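Nuclear protein localization protein 4 homolog (Drosophila melanogaster, PDB 4RV0) probably belongs to a complex that binds ubiquitinated proteins and is needed for export of misfolded proteins from the ER to the cytoplasm for proteasomal degradation. Local coordinates at residues V44-F50 / V77-Q81. Sequence-based numbering, arbitrary orientation.
Sequences VDGFGLF and VYLKQ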
loop_
_atom_site.group_PDB
_atom_site.type_symbol
_atom_site.label_atom_id
_atom_site.label_comp_id
_atom_site.label_asym_id
_atom_site.label_seq_id
_atom_site.Cartn_x
_atom_site.Cartn_y
_atom_site.Cartn_z
ATOM N N VAL B 44 14.738 -10.188 -11.671
ATOM C CA VAL B 44 14.698 -11.329 -10.760
ATOM C C VAL B 44 15.358 -12.608 -11.279
ATOM O O VAL B 44 15.603 -12.770 -12.469
ATOM C CB VAL B 44 13.250 -11.684 -10.373
ATOM C CG1 VAL B 44 12.631 -10.577 -9.509
ATOM C CG2 VAL B 44 12.419 -11.920 -11.622
ATOM N N ASP B 45 15.648 -13.502 -10.340
ATOM C CA ASP B 45 16.172 -14.836 -10.602
ATOM C C ASP B 45 14.982 -15.770 -10.448
ATOM O O ASP B 45 13.842 -15.318 -10.597
ATOM C CB ASP B 45 17.269 -15.175 -9.594
ATOM C CG ASP B 45 18.586 -14.459 -9.906
ATOM O OD1 ASP B 45 18.763 -14.024 -11.062
ATOM O OD2 ASP B 45 19.428 -14.306 -8.999
ATOM N N GLY B 46 15.222 -17.064 -10.229
ATOM C CA GLY B 46 14.139 -18.000 -9.966
ATOM C C GLY B 46 13.066 -17.499 -9.011
ATOM O O GLY B 46 13.329 -17.286 -7.834
ATOM N N PHE B 47 11.879 -17.209 -9.536
ATOM C CA PHE B 47 10.768 -16.773 -8.690
ATOM C C PHE B 47 9.541 -17.650 -8.840
ATOM O O PHE B 47 9.329 -18.274 -9.884
ATOM C CB PHE B 47 10.382 -15.319 -8.979
ATOM C CG PHE B 47 9.811 -15.104 -10.357
ATOM C CD1 PHE B 47 8.433 -15.097 -10.566
ATOM C CD2 PHE B 47 10.654 -14.903 -11.446
ATOM C CE1 PHE B 47 7.910 -14.889 -11.848
ATOM C CE2 PHE B 47 10.138 -14.684 -12.724
ATOM C CZ PHE B 47 8.769 -14.680 -12.922
ATOM N N GLY B 48 8.698 -17.651 -7.818
ATOM C CA GLY B 48 7.365 -18.212 -7.950
ATOM C C GLY B 48 6.325 -17.115 -7.770
ATOM O O GLY B 48 6.587 -16.115 -7.100
ATOM N N LEU B 49 5.162 -17.290 -8.389
ATOM C CA LEU B 49 4.033 -16.395 -8.191
ATOM C C LEU B 49 2.941 -17.131 -7.431
ATOM O O LEU B 49 2.605 -18.276 -7.753
ATOM C CB LEU B 49 3.489 -15.867 -9.519
ATOM C CG LEU B 49 4.447 -15.030 -10.368
ATOM C CD1 LEU B 49 3.801 -14.651 -11.659
ATOM C CD2 LEU B 49 4.843 -13.780 -9.619
ATOM N N PHE B 50 2.383 -16.459 -6.431
ATOM C CA PHE B 50 1.416 -17.070 -5.535
ATOM C C PHE B 50 0.160 -16.227 -5.404
ATOM O O PHE B 50 0.187 -15.005 -5.589
ATOM C CB PHE B 50 2.036 -17.325 -4.162
ATOM C CG PHE B 50 3.183 -18.297 -4.183
ATOM C CD1 PHE B 50 2.990 -19.609 -3.792
ATOM C CD2 PHE B 50 4.449 -17.896 -4.576
ATOM C CE1 PHE B 50 4.041 -20.512 -3.797
ATOM C CE2 PHE B 50 5.502 -18.797 -4.593
ATOM C CZ PHE B 50 5.299 -20.105 -4.198
ATOM N N VAL B 77 -1.054 -10.797 -7.290
ATOM C CA VAL B 77 -0.331 -12.020 -6.947
ATOM C C VAL B 77 0.957 -11.645 -6.227
ATOM O O VAL B 77 1.341 -10.470 -6.200
ATOM C CB VAL B 77 -0.059 -12.923 -8.172
ATOM C CG1 VAL B 77 -1.365 -13.361 -8.788
ATOM C CG2 VAL B 77 0.783 -12.193 -9.197
ATOM N N TYR B 78 1.597 -12.636 -5.616
ATOM C CA TYR B 78 2.721 -12.400 -4.716
ATOM C C TYR B 78 3.950 -13.141 -5.187
ATOM O O TYR B 78 3.922 -14.362 -5.385
ATOM C CB TYR B 78 2.351 -12.783 -3.270
ATOM C CG TYR B 78 1.186 -11.966 -2.774
ATOM C CD1 TYR B 78 1.387 -10.775 -2.080
ATOM C CD2 TYR B 78 -0.118 -12.359 -3.047
ATOM C CE1 TYR B 78 0.307 -10.008 -1.652
ATOM C CE2 TYR B 78 -1.195 -11.605 -2.626
ATOM C CZ TYR B 78 -0.979 -10.433 -1.930
ATOM O OH TYR B 78 -2.067 -9.695 -1.518
ATOM N N LEU B 79 5.027 -12.392 -5.365
ATOM C CA LEU B 79 6.250 -12.958 -5.885
ATOM C C LEU B 79 7.141 -13.453 -4.757
ATOM O O LEU B 79 7.388 -12.742 -3.781
ATOM C CB LEU B 79 6.977 -11.941 -6.787
ATOM C CG LEU B 79 8.200 -12.421 -7.584
ATOM C CD1 LEU B 79 8.351 -11.630 -8.876
ATOM C CD2 LEU B 79 9.496 -12.334 -6.760
ATOM N N LYS B 80 7.590 -14.699 -4.900
ATOM C CA LYS B 80 8.540 -15.315 -3.986
ATOM C C LYS B 80 9.813 -15.725 -4.714
ATOM O O LYS B 80 9.755 -16.421 -5.729
ATOM C CB LYS B 80 7.931 -16.571 -3.362
ATOM C CG LYS B 80 8.927 -17.316 -2.482
ATOM C CD LYS B 80 8.342 -18.585 -1.900
ATOM C CE LYS B 80 9.263 -19.145 -0.822
ATOM N NZ LYS B 80 8.643 -20.307 -0.138
ATOM N N GLN B 81 10.954 -15.226 -4.262
ATOM C CA GLN B 81 12.215 -15.655 -4.851
ATOM C C GLN B 81 12.722 -16.928 -4.184
ATOM O O GLN B 81 13.534 -16.851 -3.264
ATOM C CB GLN B 81 13.253 -14.548 -4.779
ATOM C CG GLN B 81 12.702 -13.234 -5.253
ATOM C CD GLN B 81 13.766 -12.318 -5.787
ATOM O OE1 GLN B 81 13.474 -11.403 -6.544
ATOM N NE2 GLN B 81 15.009 -12.558 -5.400
#
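F50 and K80 meet on one face of a short antiparallel strand pair, where the CE2 corner of the F50 ring lies 3.5 Å from K80 CB. K80 sets CG anti to its backbone N (chi1 175°) and continues fully extended, which brings CD past the same corner, 3.9 Å from CE2 of F50, and leads the ammonium group away from the ring. The opposing G48 has no side chain, and the F50 ring occupies the space where a CB would project. Y78 O lies at the ring edge of F50, in its plane, while F55 packs edge-to-face with F50. Four backbone hydrogen bonds join G48 to K80 and F50 to Y78, the bond from G48 N to K80 O being 2.6 Å long. In this ubiquitin-like domain, strand 48-50 thereby borders the mixed sheet beside strand 76-80, with helix 31-41 over the opposite face. There L79 reaches across to F47 at about a right angle: CD2 meets F47 CB at 3.8 Å and CD1 approaches F47 CD1 at 3.9 Å. With chi1 at 66°, F47 holds its ring between its own N and carbonyl carbon, against V38 and nearly parallel to the ring of Y35. L49 CD2 touches L79 CB at 4.0 Å. The last residue, Q81, extends its side chain toward V44, OE1 in close van der Waals contact with V44 CG1 at 3.2 Å.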